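Local coordinates for choline kinase (Cryptosporidium parvum, PDB 3MES), which probably phosphorylates choline, and perhaps ethanolamine, by transferring a phosphate from a magnesium-bound nucleotide, at residues Q270-L275 and Y307-E312; Q314-F319 and S386-F391. All coordinates share one frame; numbering follows the deposited sequence.

Contact 1. Residues Q270-L275 and Y307-E312; sequences QENNLL and YDYCSE. With MG (magnesium ion), chain M; PT3 (N-propyl-tartramic acid), chain L; DME (decamethonium ion), chain K.
Q270, E271 and N272 pair off in the same order with Y307, D308 and Y309, their CA atoms 8.5 to 9.0 Å apart, a gap too wide for backbone pairing that a magnesium ion and side chains fill. On the first segment a short 3-10 turn, with N273 N hydrogen-bonded to Q270 O, presents E271 and N272 to the second. The metal sits between the E271 carboxylate, bound through OE2 at 2.4 Å and less closely through OE1, and the backbone oxygen of Y307 at 2.3 Å; E304 O adds a further ligand. A glutamate suits this place because its chain, with CG between the backbone N and carbonyl carbon (chi1 64°) and bent again at chi2, carries two oxygens across the gap. E271 OE1 and Y307 O, both acceptors, lie 3.1 Å apart, a closeness the shared cation probably makes tolerable.

Residues 270-273 close the HNDLQENN sequence, which matches the catalytic-loop signature (HxDxxxxN) of the protein-kinase-like fold, before the chain enters strand 274-276. N273 ND2 is hydrogen-bonded to D268 O and D285 OD1, while N272 touches the bound ADP.

The Y309 ring is wedged in. Q270 CG lies at its edge, 3.6 Å from CE2, as does N272 ND2, its amide inclined 44° to the ring. One face takes decamethonium C9, 4.1 Å above the plane, and Y307 O lies over the opposite face. A tyrosine combines this flat wall with a hydroxyl hydrogen-bonded to E304 and Y394, fixing the ring's tilt. At the base of the side chain, Y309 CB packs 3.6 Å from C43 of the propyl-tartramic acid.

Contact 2. Residues Q314-F319 and S386-F391; sequences QPYFKF and SVEFDF. With DME (decamethonium ion), chain K.
P315 O accepts the backbone N of D390 at 3.2 Å in a fairly straight bond (152°), and the CB atoms of the two residues touch. Nearby the D390 carboxylate takes Q314 NE2 on the anti lone pair of OD2, at 3.1 Å, with the oxygen tilted out of the glutamine's amide plane. On the other flank E388 CB sits over the centre of the Y316 ring, 4.0 Å from its centroid and almost on the normal, a CH-pi contact; the ring's CG and CD2 also pack against the backbone of E388 and F389. F317 and F389 meet obliquely, centroids 5.7 Å apart and planes at 39°. With CG anti to the backbone N (chi1 -168°), F389 turns one face to decamethonium, whose C7 lies over the ring centre, 3.5 Å from F389 CD1; an apolar ring suits the ligand's methylene chain.

Behind these contacts, a cis peptide before P315 turns the first segment, and D390, centre of an inverse gamma turn, is the N-cap of helix 391-411. Its OD1 accepts E393 N, leaving OD2 for Q314, a division of labour that suits aspartate. P315 and F317 lean on that same helix, at E393 and T397, just before the chain enters strand 318-319.

Overall arrangement
Contacts 1 and 2 lie 12 Å apart, centre to centre, and share the two-stranded ribbon formed by 307-308 and 318-319, joined by a probable hydrogen bond from D308 N to K318 O (2.8 Å). F317 CB packs 3.5 Å from D308 O, tying the second contact to the segment that supplies a magnesium ligand; the F317 side chain is about 9 Å from the metal at nearest atoms. Both contacts line the decamethonium pocket, with Y309 and F389 each turning a ring face to the ligand chain. Y394, on helix 391-411, meets residues of both: besides Y309 of contact 1, its ring meets F317 edge-to-face and also F389. Contact 1 alone of the two also touches the bound ADP, through N272 and L275.

Contact 1. Residues Q270-L275 and Y307-E312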
# COMPACT_ATOMS: atom_id res chain seq x y z
N GLN B 270 15.84 -4.92 -2.66
CA GLN B 270 16.23 -3.88 -3.61
C GLN B 270 15.10 -3.65 -4.62
O GLN B 270 14.16 -4.43 -4.70
CB GLN B 270 17.56 -4.24 -4.27
CG GLN B 270 17.70 -3.83 -5.73
CD GLN B 270 17.76 -5.03 -6.66
OE1 GLN B 270 17.92 -6.17 -6.22
NE2 GLN B 270 17.63 -4.79 -7.96
N GLU B 271 15.19 -2.56 -5.38
CA GLU B 271 14.08 -2.15 -6.24
C GLU B 271 13.64 -3.21 -7.25
O GLU B 271 12.46 -3.34 -7.55
CB GLU B 271 14.39 -0.82 -6.95
CG GLU B 271 15.57 -0.88 -7.92
CD GLU B 271 16.91 -0.76 -7.22
OE1 GLU B 271 17.94 -0.83 -7.90
OE2 GLU B 271 16.92 -0.60 -5.98
N ASN B 272 14.60 -3.97 -7.78
CA ASN B 272 14.28 -5.02 -8.74
C ASN B 272 13.56 -6.20 -8.11
O ASN B 272 13.06 -7.08 -8.81
CB ASN B 272 15.53 -5.47 -9.49
CG ASN B 272 16.06 -4.40 -10.43
OD1 ASN B 272 15.35 -3.96 -11.33
ND2 ASN B 272 17.30 -3.99 -10.23
N ASN B 273 13.51 -6.22 -6.78
CA ASN B 273 12.79 -7.27 -6.06
C ASN B 273 11.45 -6.78 -5.52
O ASN B 273 10.81 -7.45 -4.70
CB ASN B 273 13.66 -7.86 -4.95
CG ASN B 273 14.71 -8.80 -5.49
OD1 ASN B 273 14.58 -9.33 -6.58
ND2 ASN B 273 15.78 -9.00 -4.72
N LEU B 274 11.04 -5.61 -5.98
CA LEU B 274 9.75 -5.05 -5.65
C LEU B 274 8.96 -4.82 -6.93
O LEU B 274 9.24 -3.89 -7.68
CB LEU B 274 9.91 -3.74 -4.88
CG LEU B 274 10.56 -3.85 -3.50
CD1 LEU B 274 11.15 -2.52 -3.06
CD2 LEU B 274 9.56 -4.38 -2.47
N LEU B 275 7.97 -5.68 -7.18
CA LEU B 275 7.16 -5.57 -8.38
C LEU B 275 5.89 -4.76 -8.13
O LEU B 275 5.15 -5.02 -7.19
CB LEU B 275 6.79 -6.96 -8.91
CG LEU B 275 7.95 -7.93 -9.12
CD1 LEU B 275 7.47 -9.23 -9.77
CD2 LEU B 275 9.03 -7.28 -9.97
N TYR B 307 22.16 2.60 -5.43
CA TYR B 307 22.64 1.72 -6.50
C TYR B 307 21.60 1.40 -7.56
O TYR B 307 20.54 0.83 -7.27
CB TYR B 307 23.25 0.45 -5.90
CG TYR B 307 24.22 0.78 -4.79
CD1 TYR B 307 25.47 1.29 -5.06
CD2 TYR B 307 23.86 0.61 -3.46
CE1 TYR B 307 26.35 1.61 -4.05
CE2 TYR B 307 24.73 0.92 -2.44
CZ TYR B 307 25.98 1.43 -2.74
OH TYR B 307 26.85 1.75 -1.72
N ASP B 308 21.91 1.78 -8.79
CA ASP B 308 21.05 1.52 -9.93
C ASP B 308 21.69 0.45 -10.80
O ASP B 308 22.75 0.67 -11.38
CB ASP B 308 20.87 2.81 -10.74
CG ASP B 308 19.79 2.69 -11.80
OD1 ASP B 308 19.00 1.72 -11.76
OD2 ASP B 308 19.73 3.58 -12.67
N TYR B 309 21.06 -0.72 -10.87
CA TYR B 309 21.60 -1.84 -11.63
C TYR B 309 21.00 -1.93 -13.03
O TYR B 309 21.03 -2.98 -13.66
CB TYR B 309 21.38 -3.16 -10.88
CG TYR B 309 21.69 -3.07 -9.40
CD1 TYR B 309 22.99 -2.90 -8.95
CD2 TYR B 309 20.68 -3.14 -8.45
CE1 TYR B 309 23.28 -2.81 -7.61
CE2 TYR B 309 20.95 -3.05 -7.11
CZ TYR B 309 22.26 -2.89 -6.69
OH TYR B 309 22.53 -2.79 -5.34
N CYS B 310 20.45 -0.82 -13.51
CA CYS B 310 19.90 -0.76 -14.86
C CYS B 310 20.79 0.06 -15.78
O CYS B 310 20.36 1.05 -16.36
CB CYS B 310 18.49 -0.17 -14.84
SG CYS B 310 17.23 -1.27 -14.18
N SER B 311 22.04 -0.37 -15.91
CA SER B 311 23.00 0.27 -16.80
C SER B 311 23.54 -0.76 -17.77
O SER B 311 23.77 -1.91 -17.40
CB SER B 311 24.14 0.89 -15.99
OG SER B 311 25.04 1.59 -16.83
N GLU B 312 23.73 -0.36 -19.03
CA GLU B 312 24.12 -1.31 -20.07
C GLU B 312 25.59 -1.18 -20.47
O GLU B 312 26.09 -1.95 -21.29
CB GLU B 312 23.20 -1.18 -21.28
CG GLU B 312 21.75 -1.51 -20.96
CD GLU B 312 20.79 -1.06 -22.05
OE1 GLU B 312 19.73 -0.50 -21.70
OE2 GLU B 312 21.09 -1.27 -23.24
MG MG M . 19.21 -0.08 -5.69
O1 PT3 L . 18.80 -12.53 -6.38
O11 PT3 L . 20.65 -13.65 -6.93
C1 PT3 L . 19.92 -12.63 -6.91
C2 PT3 L . 20.46 -11.37 -7.59
O2 PT3 L . 21.71 -11.64 -8.24
C3 PT3 L . 20.65 -10.31 -6.52
O3 PT3 L . 22.01 -9.88 -6.47
C4 PT3 L . 19.73 -9.14 -6.86
O41 PT3 L . 19.19 -8.49 -5.98
N4 PT3 L . 19.57 -8.94 -8.17
C41 PT3 L . 18.70 -7.87 -8.69
C42 PT3 L . 19.03 -7.62 -10.16
C43 PT3 L . 19.48 -6.17 -10.38
N1 DME K . 19.11 -6.34 -14.63
C2 DME K . 20.31 -7.19 -14.75
C3 DME K . 20.66 -7.78 -13.38
C4 DME K . 22.09 -8.34 -13.38
C5 DME K . 22.44 -8.99 -12.04
C6 DME K . 22.57 -7.94 -10.93
C7 DME K . 24.00 -7.88 -10.38
C8 DME K . 24.04 -8.19 -8.88
C9 DME K . 23.97 -6.91 -8.04
C10 DME K . 23.06 -7.11 -6.83
C11 DME K . 23.57 -6.32 -5.62
N12 DME K . 22.73 -6.59 -4.44
C13 DME K . 19.24 -5.18 -15.53
C14 DME K . 17.92 -7.12 -15.01
C15 DME K . 18.98 -5.87 -13.25
C16 DME K . 21.33 -6.26 -4.74
C17 DME K . 22.83 -8.02 -4.10
C18 DME K . 23.20 -5.77 -3.32

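Contact 2. Residues Q314-F319 and S386-F391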
# COMPACT_ATOMS: atom_id res chain seq x y z
N GLN B 314 29.69 -0.83 -18.96
CA GLN B 314 30.51 -1.12 -17.80
C GLN B 314 30.61 0.13 -16.92
O GLN B 314 30.65 1.25 -17.44
CB GLN B 314 31.90 -1.60 -18.24
CG GLN B 314 33.02 -0.60 -18.03
CD GLN B 314 33.80 -0.86 -16.75
OE1 GLN B 314 34.13 0.06 -16.00
NE2 GLN B 314 34.10 -2.13 -16.50
N PRO B 315 30.65 -0.05 -15.59
CA PRO B 315 30.65 -1.34 -14.92
C PRO B 315 29.27 -1.98 -14.84
O PRO B 315 29.11 -3.02 -14.20
CB PRO B 315 31.14 -0.99 -13.51
CG PRO B 315 30.65 0.40 -13.29
CD PRO B 315 30.69 1.08 -14.64
N TYR B 316 28.28 -1.37 -15.47
CA TYR B 316 26.93 -1.93 -15.53
C TYR B 316 26.13 -1.69 -14.25
O TYR B 316 25.29 -2.49 -13.86
CB TYR B 316 26.98 -3.42 -15.88
CG TYR B 316 27.72 -3.69 -17.17
CD1 TYR B 316 27.23 -3.20 -18.38
CD2 TYR B 316 28.91 -4.40 -17.18
CE1 TYR B 316 27.90 -3.43 -19.56
CE2 TYR B 316 29.59 -4.63 -18.36
CZ TYR B 316 29.08 -4.14 -19.55
OH TYR B 316 29.75 -4.37 -20.73
N PHE B 317 26.43 -0.57 -13.60
CA PHE B 317 25.65 -0.09 -12.47
C PHE B 317 26.08 1.35 -12.19
O PHE B 317 27.24 1.70 -12.36
CB PHE B 317 25.88 -0.96 -11.24
CG PHE B 317 27.22 -0.78 -10.59
CD1 PHE B 317 27.46 0.30 -9.75
CD2 PHE B 317 28.25 -1.67 -10.83
CE1 PHE B 317 28.69 0.48 -9.15
CE2 PHE B 317 29.49 -1.50 -10.24
CZ PHE B 317 29.71 -0.42 -9.40
N LYS B 318 25.12 2.18 -11.79
CA LYS B 318 25.41 3.56 -11.43
C LYS B 318 25.17 3.75 -9.95
O LYS B 318 24.29 3.11 -9.36
CB LYS B 318 24.52 4.54 -12.21
CG LYS B 318 24.45 4.30 -13.70
CD LYS B 318 23.39 5.20 -14.32
CE LYS B 318 23.11 4.83 -15.76
NZ LYS B 318 21.88 5.50 -16.26
N PHE B 319 25.95 4.64 -9.33
CA PHE B 319 25.80 4.92 -7.92
C PHE B 319 25.79 6.42 -7.66
O PHE B 319 26.49 7.18 -8.33
CB PHE B 319 26.91 4.25 -7.11
CG PHE B 319 28.28 4.78 -7.39
CD1 PHE B 319 28.81 5.82 -6.63
CD2 PHE B 319 29.05 4.25 -8.41
CE1 PHE B 319 30.07 6.32 -6.89
CE2 PHE B 319 30.32 4.74 -8.67
CZ PHE B 319 30.83 5.77 -7.91
N SER B 386 27.75 -16.25 -17.66
CA SER B 386 27.74 -15.20 -18.67
C SER B 386 26.63 -14.18 -18.41
O SER B 386 25.49 -14.36 -18.84
CB SER B 386 27.57 -15.80 -20.07
OG SER B 386 26.25 -16.30 -20.25
N VAL B 387 26.98 -13.11 -17.70
CA VAL B 387 26.06 -11.99 -17.50
C VAL B 387 26.81 -10.70 -17.14
O VAL B 387 27.77 -10.72 -16.38
CB VAL B 387 24.97 -12.30 -16.46
CG1 VAL B 387 24.83 -11.17 -15.45
CG2 VAL B 387 23.65 -12.60 -17.16
N GLU B 388 26.34 -9.60 -17.72
CA GLU B 388 27.05 -8.33 -17.66
C GLU B 388 27.00 -7.67 -16.29
O GLU B 388 26.00 -7.04 -15.93
CB GLU B 388 26.48 -7.37 -18.71
CG GLU B 388 26.33 -7.97 -20.10
CD GLU B 388 27.53 -7.72 -20.99
OE1 GLU B 388 27.79 -6.54 -21.30
OE2 GLU B 388 28.20 -8.70 -21.39
N PHE B 389 28.08 -7.81 -15.52
CA PHE B 389 28.20 -7.10 -14.25
C PHE B 389 29.63 -7.10 -13.74
O PHE B 389 30.28 -8.14 -13.67
CB PHE B 389 27.26 -7.69 -13.20
CG PHE B 389 27.12 -6.83 -11.97
CD1 PHE B 389 26.30 -5.72 -11.97
CD2 PHE B 389 27.83 -7.13 -10.81
CE1 PHE B 389 26.18 -4.92 -10.84
CE2 PHE B 389 27.71 -6.34 -9.68
CZ PHE B 389 26.88 -5.23 -9.70
N ASP B 390 30.12 -5.91 -13.37
CA ASP B 390 31.48 -5.78 -12.86
C ASP B 390 31.50 -5.95 -11.34
O ASP B 390 31.48 -4.97 -10.60
CB ASP B 390 32.07 -4.43 -13.26
CG ASP B 390 33.57 -4.37 -13.05
OD1 ASP B 390 34.06 -4.97 -12.08
OD2 ASP B 390 34.25 -3.71 -13.86
N PHE B 391 31.55 -7.20 -10.90
CA PHE B 391 31.48 -7.52 -9.48
C PHE B 391 32.63 -6.93 -8.66
O PHE B 391 32.44 -6.56 -7.50
CB PHE B 391 31.43 -9.04 -9.28
CG PHE B 391 30.19 -9.68 -9.84
CD1 PHE B 391 29.03 -9.75 -9.09
CD2 PHE B 391 30.19 -10.21 -11.13
CE1 PHE B 391 27.89 -10.34 -9.61
CE2 PHE B 391 29.05 -10.79 -11.65
CZ PHE B 391 27.90 -10.86 -10.89
N1 DME K . 19.11 -6.34 -14.63
C2 DME K . 20.31 -7.19 -14.75
C3 DME K . 20.66 -7.78 -13.38
C4 DME K . 22.09 -8.34 -13.38
C5 DME K . 22.44 -8.99 -12.04
C6 DME K . 22.57 -7.94 -10.93
C7 DME K . 24.00 -7.88 -10.38
C8 DME K . 24.04 -8.19 -8.88
C9 DME K . 23.97 -6.91 -8.04
C10 DME K . 23.06 -7.11 -6.83
C11 DME K . 23.57 -6.32 -5.62
N12 DME K . 22.73 -6.59 -4.44
C13 DME K . 19.24 -5.18 -15.53
C14 DME K . 17.92 -7.12 -15.01
C15 DME K . 18.98 -5.87 -13.25
C16 DME K . 21.33 -6.26 -4.74
C17 DME K . 22.83 -8.02 -4.10
C18 DME K . 23.20 -5.77 -3.32